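Local coordinates for protease (Helicobacter pylori, PDB 5EUF), which probably acts as a zinc-dependent M16-family peptidase, cleaving the cytoplasmic domain of human junctional adhesion molecule A and so weakening the gastric epithelial barrier, at residues B[274-277]-B[282-285]; B[266-271]-B[392-397]; B[31-36]-B[107-112]; B[91-96]-B[185-190]. All blocks are in the same frame, centred on the assembly; numbering follows the deposited sequence.

Contact 1: B[274-277]-B[282-285]; sequences KLLG and SWLQ
The indole of Trp283 has Leu275 over one face: Leu275 CG lies 18° off the normal of the five-membered ring, 4.2 Å from its centroid, a CH-pi contact displaced toward the rim. Leu275 CD1 carries on to the nitrogen corner, 3.6 Å from Trp283 NE1, while Leu276 CD2 meets the benzene part obliquely, 3.6 Å from Trp283 CE3. Leu275 can cover the ring because its CG stands opposite the backbone N (chi1 167°), which brings the branch round toward the indole although its CB does not point there. Trp283 NE1 is hydrogen-bonded to Glu346; separately, Lys336 makes a cation-pi contact with the indole.

Two backbone bonds also join the segments. Trp283 N donates to Leu275 O at 3.1 Å, and Leu284 N donates to Leu276 O at 2.8 Å. Carbonyls of the last turn of helix 266-276 thus accept from Trp283 N and Leu284 N, in the turn that leads into helix 284-289. Ser282 OG accepts from Gln285 N at 3.2 Å, a capping bond.

Helix 266-276 is in this way tied to helix 284-289 across a short loop. Helix 323-338 packs on Leu276, Trp283 and Leu284, Phe313 of strand 309-317 meets Leu276 and Leu284, and helix 344-361 borders Leu275.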
# COMPACT_ATOMS: atom_id res chain seq x y z
N LYS B 274 17.46 -2.16 25.16
CA LYS B 274 17.76 -1.76 26.54
C LYS B 274 19.12 -1.07 26.62
O LYS B 274 19.30 -0.13 27.38
CB LYS B 274 17.74 -2.98 27.47
CG LYS B 274 16.48 -3.13 28.31
CD LYS B 274 15.24 -3.37 27.45
CE LYS B 274 13.98 -3.41 28.30
NZ LYS B 274 13.78 -2.14 29.06
N LEU B 275 20.06 -1.55 25.81
CA LEU B 275 21.41 -1.01 25.79
C LEU B 275 21.53 0.27 24.96
O LEU B 275 22.17 1.24 25.38
CB LEU B 275 22.39 -2.05 25.25
CG LEU B 275 23.78 -1.54 24.88
CD1 LEU B 275 24.65 -1.40 26.12
CD2 LEU B 275 24.43 -2.43 23.83
N LEU B 276 20.93 0.27 23.78
CA LEU B 276 21.12 1.35 22.81
C LEU B 276 20.30 2.60 23.11
O LEU B 276 20.86 3.70 23.18
CB LEU B 276 20.79 0.85 21.40
CG LEU B 276 21.77 -0.15 20.79
CD1 LEU B 276 21.25 -0.66 19.46
CD2 LEU B 276 23.14 0.49 20.63
N GLY B 277 18.99 2.45 23.27
CA GLY B 277 18.12 3.61 23.38
C GLY B 277 16.97 3.50 24.36
O GLY B 277 15.86 3.97 24.07
N SER B 282 21.40 4.67 28.41
CA SER B 282 21.53 4.12 27.07
C SER B 282 22.62 4.83 26.28
O SER B 282 23.13 5.87 26.70
CB SER B 282 20.19 4.22 26.32
OG SER B 282 19.89 5.56 25.99
N TRP B 283 22.99 4.26 25.14
CA TRP B 283 24.01 4.85 24.29
C TRP B 283 23.49 6.12 23.62
O TRP B 283 24.21 7.11 23.52
CB TRP B 283 24.48 3.85 23.23
CG TRP B 283 25.39 2.78 23.77
CD1 TRP B 283 25.65 2.51 25.08
CD2 TRP B 283 26.18 1.85 23.01
NE1 TRP B 283 26.54 1.47 25.18
CE2 TRP B 283 26.88 1.05 23.92
CE3 TRP B 283 26.35 1.63 21.64
CZ2 TRP B 283 27.74 0.03 23.52
CZ3 TRP B 283 27.20 0.62 21.23
CH2 TRP B 283 27.89 -0.17 22.17
N LEU B 284 22.24 6.09 23.17
CA LEU B 284 21.65 7.24 22.50
C LEU B 284 21.50 8.43 23.45
O LEU B 284 21.59 9.58 23.03
CB LEU B 284 20.29 6.88 21.90
CG LEU B 284 20.31 5.93 20.71
CD1 LEU B 284 18.93 5.80 20.09
CD2 LEU B 284 21.32 6.41 19.68
N GLN B 285 21.27 8.15 24.73
CA GLN B 285 21.10 9.20 25.71
C GLN B 285 22.43 9.88 26.05
O GLN B 285 22.57 11.09 25.90
CB GLN B 285 20.46 8.65 26.99
CG GLN B 285 19.01 9.05 27.18
CD GLN B 285 18.84 10.54 27.47
OE1 GLN B 285 19.78 11.21 27.89
NE2 GLN B 285 17.64 11.05 27.23

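Contact 2: B[266-271]-B[392-397]; sequences QVALDA and LDLKVS
Leu394 and Leu392 both offer their carbonyl oxygens to Lys351 NZ, a double grip that anchors this turn to helix 344-361 while the side chain of Leu394 reaches across to helix 266-276. What joins the two segments themselves is purely apolar. Each methyl of Leu394 has its own target. Leu394 CD1 lies 3.7 Å from Ala271 CB, and Val267 CG1 is 4.0 Å from that same Leu394 CD1. Leu394 CD2 meets Ala268 CB at 4.0 Å. Val267, Ala268 and Ala271 are spaced i, i+1 and i+4, so the branched end settles on one stripe of the helix surface, between side chains one turn apart.

The torsions account for the reach: CG of Leu394 stands opposite its own carbonyl carbon (chi1 -76°), and the CB, already directed at the helix, carries both methyls forward. On Ala268 and Ala271 the partners are the CB methyls, and Leu394 CD1 is also 4.0 Å from Val267 O. That oxygen is already occupied, since Ala271 N donates to Val267 O at 3.0 Å within the helix.

Other groups complete the packing. Phe391 of helix 387-392 touches Val267 and Ala271, and Tyr387 and Gln390 also meet Val267; from helix 396-406, Val402 packs on Ala268 and Leu399 on Leu394. Contact 2 therefore seats the turn between helices 387-392 and 396-406 against helix 266-276.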
# COMPACT_ATOMS: atom_id res chain seq x y z
N GLN B 266 14.54 -12.47 19.43
CA GLN B 266 13.75 -11.37 19.98
C GLN B 266 14.25 -10.95 21.36
O GLN B 266 14.20 -9.77 21.70
CB GLN B 266 12.27 -11.75 20.06
CG GLN B 266 11.58 -11.87 18.71
CD GLN B 266 11.62 -10.57 17.92
OE1 GLN B 266 11.77 -9.48 18.48
NE2 GLN B 266 11.48 -10.68 16.60
N VAL B 267 14.72 -11.91 22.14
CA VAL B 267 15.19 -11.62 23.49
C VAL B 267 16.45 -10.76 23.43
O VAL B 267 16.59 -9.79 24.18
CB VAL B 267 15.48 -12.90 24.29
CG1 VAL B 267 15.91 -12.56 25.71
CG2 VAL B 267 14.24 -13.79 24.31
N ALA B 268 17.36 -11.10 22.53
CA ALA B 268 18.58 -10.33 22.33
C ALA B 268 18.26 -8.94 21.79
O ALA B 268 18.87 -7.95 22.20
CB ALA B 268 19.53 -11.06 21.40
N LEU B 269 17.31 -8.87 20.87
CA LEU B 269 16.85 -7.61 20.33
C LEU B 269 16.30 -6.70 21.43
O LEU B 269 16.60 -5.51 21.48
CB LEU B 269 15.77 -7.84 19.26
CG LEU B 269 16.26 -8.41 17.93
CD1 LEU B 269 15.09 -8.95 17.12
CD2 LEU B 269 16.99 -7.33 17.15
N ASP B 270 15.50 -7.28 22.32
CA ASP B 270 15.02 -6.57 23.49
C ASP B 270 16.20 -6.05 24.31
O ASP B 270 16.20 -4.91 24.77
CB ASP B 270 14.12 -7.47 24.34
CG ASP B 270 12.78 -7.74 23.69
OD1 ASP B 270 12.62 -7.43 22.49
OD2 ASP B 270 11.88 -8.26 24.37
N ALA B 271 17.21 -6.90 24.48
CA ALA B 271 18.41 -6.53 25.23
C ALA B 271 19.20 -5.44 24.52
O ALA B 271 19.78 -4.57 25.16
CB ALA B 271 19.28 -7.75 25.47
N LEU B 392 18.99 -13.77 30.85
CA LEU B 392 20.11 -13.77 31.78
C LEU B 392 21.25 -14.66 31.31
O LEU B 392 22.35 -14.62 31.88
CB LEU B 392 19.64 -14.20 33.17
CG LEU B 392 18.53 -13.33 33.77
CD1 LEU B 392 18.12 -13.82 35.15
CD2 LEU B 392 18.95 -11.87 33.82
N ASP B 393 21.00 -15.47 30.29
CA ASP B 393 22.03 -16.32 29.72
C ASP B 393 22.62 -15.69 28.46
O ASP B 393 23.45 -16.30 27.79
CB ASP B 393 21.48 -17.71 29.40
CG ASP B 393 21.13 -18.50 30.64
OD1 ASP B 393 21.71 -18.23 31.71
OD2 ASP B 393 20.26 -19.39 30.55
N LEU B 394 22.18 -14.48 28.14
CA LEU B 394 22.70 -13.77 26.98
C LEU B 394 24.16 -13.40 27.20
O LEU B 394 24.53 -12.85 28.23
CB LEU B 394 21.89 -12.50 26.70
CG LEU B 394 20.52 -12.66 26.03
CD1 LEU B 394 19.75 -11.35 26.09
CD2 LEU B 394 20.67 -13.12 24.59
N LYS B 395 25.00 -13.73 26.23
CA LYS B 395 26.38 -13.27 26.23
C LYS B 395 26.48 -12.05 25.33
O LYS B 395 25.59 -11.81 24.51
CB LYS B 395 27.34 -14.37 25.77
CG LYS B 395 27.43 -15.57 26.71
CD LYS B 395 26.52 -16.71 26.26
CE LYS B 395 26.93 -17.23 24.90
NZ LYS B 395 26.04 -18.33 24.43
N VAL B 396 27.54 -11.27 25.49
CA VAL B 396 27.78 -10.11 24.63
C VAL B 396 27.78 -10.54 23.17
O VAL B 396 27.24 -9.85 22.30
CB VAL B 396 29.12 -9.43 24.96
CG1 VAL B 396 29.47 -8.38 23.91
CG2 VAL B 396 29.08 -8.81 26.35
N SER B 397 28.38 -11.70 22.90
CA SER B 397 28.45 -12.26 21.56
C SER B 397 27.06 -12.41 20.94
O SER B 397 26.88 -12.20 19.74
CB SER B 397 29.17 -13.60 21.58
OG SER B 397 28.53 -14.51 22.46

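Contact 3: B[31-36]-B[107-112]; sequences IEVDVL and ELFAET
Phe109 projects from helix 102-113 onto strand 30-37, where two valines two residues apart receive its ring in different ways. Val35 lies over a face: its CG2 is 3.4 Å above the ring plane and 3.8 Å from the centroid, 27° off the normal, so the CH-pi contact is shifted toward the rim. The nearest ring atom is Phe109 CG, 3.4 Å from Val35 CG2. Val33 instead lies at the edge, near the plane, with its CG1 3.9 Å from Phe109 CD2. The backbone of the same residue adds to this edge, as Val33 O is 3.3 Å from Phe109 CE2.

Different gamma methyls of the two valines make these touches, although their rotamers are nearly alike. Val35 holds CG1 opposite its backbone N (chi1 171°), which leaves CG2, the branch opposite the carbonyl carbon, over the ring. Val33 has nearly the same torsion but uses the other branch, CG1. On the helix, Phe109 turns CG away from its carbonyl carbon (chi1 -85°), and its side chain runs past both valines in the opposite sense. Phe109 O accepts from Thr112 OG1 at 3.1 Å, the donor standing above the carbonyl plane.

Tyr93, Ile95 and Phe213 of helix 202-213 also touch Phe109. On the other side of the strand, Glu32 and Asp34 both form salt bridges with Arg92. An aromatic residue from a helix, set on valines of a mixed sheet, is the helix-on-sheet layer packing of the alpha+beta fold of M16 peptidases, here in the domain carrying the predicted active-site Glu56, about 10 Å from the Phe109 side chain.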
# COMPACT_ATOMS: atom_id res chain seq x y z
N ILE B 31 -7.71 -6.54 41.17
CA ILE B 31 -7.66 -7.39 39.98
C ILE B 31 -7.73 -6.57 38.71
O ILE B 31 -8.01 -5.37 38.74
CB ILE B 31 -8.80 -8.43 39.95
CG1 ILE B 31 -10.14 -7.72 39.72
CG2 ILE B 31 -8.82 -9.28 41.21
CD1 ILE B 31 -11.29 -8.67 39.49
N GLU B 32 -7.49 -7.22 37.58
CA GLU B 32 -7.71 -6.60 36.28
C GLU B 32 -8.44 -7.56 35.35
O GLU B 32 -8.05 -8.72 35.20
CB GLU B 32 -6.40 -6.15 35.64
CG GLU B 32 -6.60 -5.50 34.28
CD GLU B 32 -5.34 -4.88 33.71
OE1 GLU B 32 -5.02 -5.15 32.54
OE2 GLU B 32 -4.67 -4.12 34.44
N VAL B 33 -9.52 -7.08 34.73
CA VAL B 33 -10.33 -7.90 33.84
C VAL B 33 -10.04 -7.55 32.38
O VAL B 33 -10.43 -6.48 31.91
CB VAL B 33 -11.83 -7.72 34.12
CG1 VAL B 33 -12.64 -8.69 33.27
CG2 VAL B 33 -12.12 -7.93 35.59
N ASP B 34 -9.38 -8.46 31.67
CA ASP B 34 -8.99 -8.21 30.29
C ASP B 34 -9.86 -8.94 29.27
O ASP B 34 -10.22 -10.11 29.46
CB ASP B 34 -7.53 -8.60 30.06
CG ASP B 34 -6.56 -7.58 30.60
OD1 ASP B 34 -6.36 -7.53 31.83
OD2 ASP B 34 -6.00 -6.82 29.78
N VAL B 35 -10.18 -8.25 28.18
CA VAL B 35 -10.76 -8.88 27.01
C VAL B 35 -9.87 -8.59 25.80
O VAL B 35 -9.76 -7.45 25.37
CB VAL B 35 -12.18 -8.39 26.73
CG1 VAL B 35 -12.67 -8.90 25.38
CG2 VAL B 35 -13.12 -8.83 27.83
N LEU B 36 -9.24 -9.63 25.27
CA LEU B 36 -8.34 -9.48 24.14
C LEU B 36 -8.99 -9.96 22.85
O LEU B 36 -9.52 -11.07 22.79
CB LEU B 36 -7.05 -10.24 24.38
CG LEU B 36 -6.41 -10.15 25.76
CD1 LEU B 36 -5.19 -11.05 25.82
CD2 LEU B 36 -6.05 -8.72 26.09
N GLU B 107 -19.87 -8.92 33.11
CA GLU B 107 -21.18 -8.64 32.53
C GLU B 107 -21.08 -7.54 31.48
O GLU B 107 -21.62 -7.66 30.38
CB GLU B 107 -22.17 -8.23 33.62
CG GLU B 107 -23.53 -7.80 33.10
CD GLU B 107 -24.50 -7.45 34.22
OE1 GLU B 107 -24.10 -7.49 35.40
OE2 GLU B 107 -25.67 -7.13 33.91
N LEU B 108 -20.39 -6.46 31.83
CA LEU B 108 -20.21 -5.32 30.94
C LEU B 108 -19.47 -5.69 29.66
O LEU B 108 -19.77 -5.18 28.58
CB LEU B 108 -19.46 -4.20 31.66
CG LEU B 108 -20.16 -3.51 32.82
CD1 LEU B 108 -19.31 -2.35 33.30
CD2 LEU B 108 -21.53 -3.03 32.40
N PHE B 109 -18.48 -6.58 29.78
CA PHE B 109 -17.69 -6.99 28.63
C PHE B 109 -18.46 -7.95 27.74
O PHE B 109 -18.31 -7.93 26.52
CB PHE B 109 -16.37 -7.62 29.09
CG PHE B 109 -15.28 -6.62 29.35
CD1 PHE B 109 -15.15 -5.50 28.56
CD2 PHE B 109 -14.39 -6.80 30.40
CE1 PHE B 109 -14.15 -4.57 28.79
CE2 PHE B 109 -13.39 -5.88 30.64
CZ PHE B 109 -13.27 -4.77 29.84
N ALA B 110 -19.28 -8.80 28.35
CA ALA B 110 -20.14 -9.69 27.58
C ALA B 110 -21.20 -8.85 26.86
O ALA B 110 -21.64 -9.19 25.76
CB ALA B 110 -20.79 -10.72 28.47
N GLU B 111 -21.57 -7.75 27.50
CA GLU B 111 -22.57 -6.84 26.97
C GLU B 111 -22.11 -6.14 25.69
O GLU B 111 -22.92 -5.76 24.85
CB GLU B 111 -22.93 -5.80 28.04
CG GLU B 111 -24.11 -4.92 27.69
CD GLU B 111 -25.41 -5.69 27.59
OE1 GLU B 111 -25.59 -6.66 28.35
OE2 GLU B 111 -26.25 -5.32 26.74
N THR B 112 -20.80 -5.98 25.53
CA THR B 112 -20.25 -5.29 24.36
C THR B 112 -19.73 -6.26 23.30
O THR B 112 -19.52 -5.88 22.14
CB THR B 112 -19.11 -4.33 24.75
OG1 THR B 112 -18.03 -5.08 25.32
CG2 THR B 112 -19.59 -3.30 25.75

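Contact 4: B[91-96]-B[185-190]; sequences TRYFIK and LYYQPK
Tyr187, Tyr93 and Thr91 join the end of helix 176-186 to the mixed sheet of the M16 peptidase domain, close to the inverted zincin motif, HxxEH. Tyr187, just past the helix, has the most surface buried here. Its CB does not point at strand 91-98, yet the length of the ring brings the hydroxyl there, with CG held opposite the carbonyl carbon (chi1 -80°).

The hydroxyls of Tyr93 and Tyr187 are joined by a hydrogen bond, Tyr93 OH to Tyr187 OH at 2.9 Å, and either could be the donor. Each oxygen lies at the edge of the partner ring, near its plane, and the two side chains cross at about a right angle. This is an edge meeting rather than a stack: the nearest ring carbons are Tyr93 CE2 and Tyr187 CE2, 4.1 Å apart. Tyr187 does find a stacking partner in Tyr37 of strand 30-37, and its ring also meets that of His183.

The bond probably lies in the second shell of the catalytic centre. The side chain of Tyr93 lies about 4 Å from that of Glu56, probably the proton acceptor, and that of Thr91 is about 7 Å from that of the zinc ligand His53. A pairing of this kind is consistent with fixing the Tyr93 ring beside the site.

Thr91 divides its two branches between different partners. Its OG1 is hydrogen-bonded to Val39 O, whereas its methyl, Thr91 CG2, touches the tyrosine oxygen Tyr187 OH at 3.4 Å.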
# COMPACT_ATOMS: atom_id res chain seq x y z
N THR B 91 -6.23 -5.99 19.65
CA THR B 91 -7.12 -5.02 20.28
C THR B 91 -7.38 -5.44 21.73
O THR B 91 -7.73 -6.59 21.98
CB THR B 91 -8.47 -4.89 19.53
OG1 THR B 91 -8.24 -4.42 18.20
CG2 THR B 91 -9.38 -3.92 20.25
N ARG B 92 -7.21 -4.51 22.66
CA ARG B 92 -7.21 -4.87 24.08
C ARG B 92 -8.04 -3.94 24.96
O ARG B 92 -7.85 -2.72 24.96
CB ARG B 92 -5.76 -4.91 24.58
CG ARG B 92 -5.60 -5.16 26.07
CD ARG B 92 -4.14 -5.39 26.39
NE ARG B 92 -3.90 -5.59 27.82
CZ ARG B 92 -3.50 -4.63 28.65
NH1 ARG B 92 -3.31 -4.91 29.94
NH2 ARG B 92 -3.30 -3.40 28.21
N TYR B 93 -8.95 -4.53 25.73
CA TYR B 93 -9.77 -3.79 26.69
C TYR B 93 -9.53 -4.34 28.10
O TYR B 93 -9.37 -5.55 28.27
CB TYR B 93 -11.26 -3.90 26.34
CG TYR B 93 -11.63 -3.51 24.93
CD1 TYR B 93 -12.00 -2.21 24.62
CD2 TYR B 93 -11.62 -4.45 23.91
CE1 TYR B 93 -12.35 -1.85 23.33
CE2 TYR B 93 -11.96 -4.10 22.61
CZ TYR B 93 -12.32 -2.80 22.33
OH TYR B 93 -12.67 -2.45 21.04
N PHE B 94 -9.53 -3.47 29.10
CA PHE B 94 -9.37 -3.94 30.48
C PHE B 94 -9.99 -3.01 31.52
O PHE B 94 -10.02 -1.79 31.35
CB PHE B 94 -7.89 -4.17 30.81
CG PHE B 94 -7.05 -2.93 30.73
CD1 PHE B 94 -6.89 -2.11 31.85
CD2 PHE B 94 -6.40 -2.58 29.56
CE1 PHE B 94 -6.11 -0.97 31.78
CE2 PHE B 94 -5.62 -1.45 29.49
CZ PHE B 94 -5.47 -0.64 30.60
N ILE B 95 -10.48 -3.60 32.60
CA ILE B 95 -11.02 -2.86 33.73
C ILE B 95 -10.15 -3.06 34.97
O ILE B 95 -9.85 -4.19 35.35
CB ILE B 95 -12.47 -3.28 34.07
CG1 ILE B 95 -13.42 -2.92 32.92
CG2 ILE B 95 -12.94 -2.62 35.35
CD1 ILE B 95 -14.86 -3.31 33.19
N LYS B 96 -9.75 -1.96 35.60
CA LYS B 96 -9.01 -2.01 36.86
C LYS B 96 -9.97 -1.86 38.03
O LYS B 96 -10.57 -0.80 38.21
CB LYS B 96 -7.95 -0.92 36.91
CG LYS B 96 -6.68 -1.24 36.15
CD LYS B 96 -5.93 -2.38 36.82
CE LYS B 96 -5.52 -2.02 38.23
NZ LYS B 96 -4.75 -3.12 38.87
N LEU B 185 -17.13 -9.92 12.26
CA LEU B 185 -16.20 -10.94 11.78
C LEU B 185 -15.05 -11.15 12.76
O LEU B 185 -14.67 -12.29 13.04
CB LEU B 185 -15.64 -10.55 10.41
CG LEU B 185 -14.51 -11.44 9.87
CD1 LEU B 185 -14.97 -12.88 9.73
CD2 LEU B 185 -14.01 -10.90 8.54
N TYR B 186 -14.51 -10.06 13.30
CA TYR B 186 -13.30 -10.14 14.10
C TYR B 186 -13.53 -10.08 15.61
O TYR B 186 -12.61 -10.32 16.39
CB TYR B 186 -12.33 -9.03 13.68
CG TYR B 186 -11.70 -9.25 12.33
CD1 TYR B 186 -10.72 -10.22 12.15
CD2 TYR B 186 -12.08 -8.49 11.22
CE1 TYR B 186 -10.13 -10.43 10.91
CE2 TYR B 186 -11.50 -8.69 9.98
CZ TYR B 186 -10.53 -9.66 9.83
OH TYR B 186 -9.95 -9.87 8.60
N TYR B 187 -14.76 -9.78 16.02
CA TYR B 187 -15.10 -9.77 17.45
C TYR B 187 -15.98 -10.96 17.83
O TYR B 187 -16.87 -10.84 18.66
CB TYR B 187 -15.80 -8.46 17.83
CG TYR B 187 -14.87 -7.29 18.04
CD1 TYR B 187 -13.94 -6.94 17.07
CD2 TYR B 187 -14.95 -6.52 19.19
CE1 TYR B 187 -13.09 -5.87 17.26
CE2 TYR B 187 -14.10 -5.44 19.38
CZ TYR B 187 -13.18 -5.12 18.41
OH TYR B 187 -12.33 -4.04 18.59
N GLN B 188 -15.72 -12.10 17.20
CA GLN B 188 -16.37 -13.34 17.58
C GLN B 188 -15.70 -13.89 18.83
O GLN B 188 -14.51 -13.66 19.05
CB GLN B 188 -16.32 -14.36 16.45
CG GLN B 188 -16.79 -13.84 15.11
CD GLN B 188 -16.83 -14.92 14.05
OE1 GLN B 188 -17.28 -16.04 14.30
NE2 GLN B 188 -16.35 -14.60 12.86
N PRO B 189 -16.46 -14.62 19.66
CA PRO B 189 -15.91 -15.30 20.84
C PRO B 189 -14.72 -16.20 20.49
O PRO B 189 -13.76 -16.28 21.26
CB PRO B 189 -17.10 -16.13 21.34
CG PRO B 189 -18.29 -15.36 20.90
CD PRO B 189 -17.93 -14.73 19.59
N LYS B 190 -14.79 -16.87 19.34
CA LYS B 190 -13.71 -17.73 18.88
C LYS B 190 -12.43 -16.95 18.60
O LYS B 190 -11.34 -17.52 18.50
CB LYS B 190 -14.14 -18.49 17.61

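In the fold
Along the chain, contacts 3 and 4 interlock, their segments alternating, and both close before contact 2 opens; contact 1 then falls between the two segments of contact 2. Contacts 3 and 4 have centres about 8 Å apart and share the six-stranded sheet, in which strands 30-37 and 91-98 are antiparallel neighbours: Val35 N to Tyr93 O at 2.8 Å is a probable hydrogen bond. Contacts 1 and 2, with centres about 15 Å apart, both use helix 266-276. The pairs stand well apart, contacts 1 and 3 having centres about 38 Å apart. One pair thus packs the part carrying the zinc-binding His53 and Glu133, the other joins helices away from the catalytic residues.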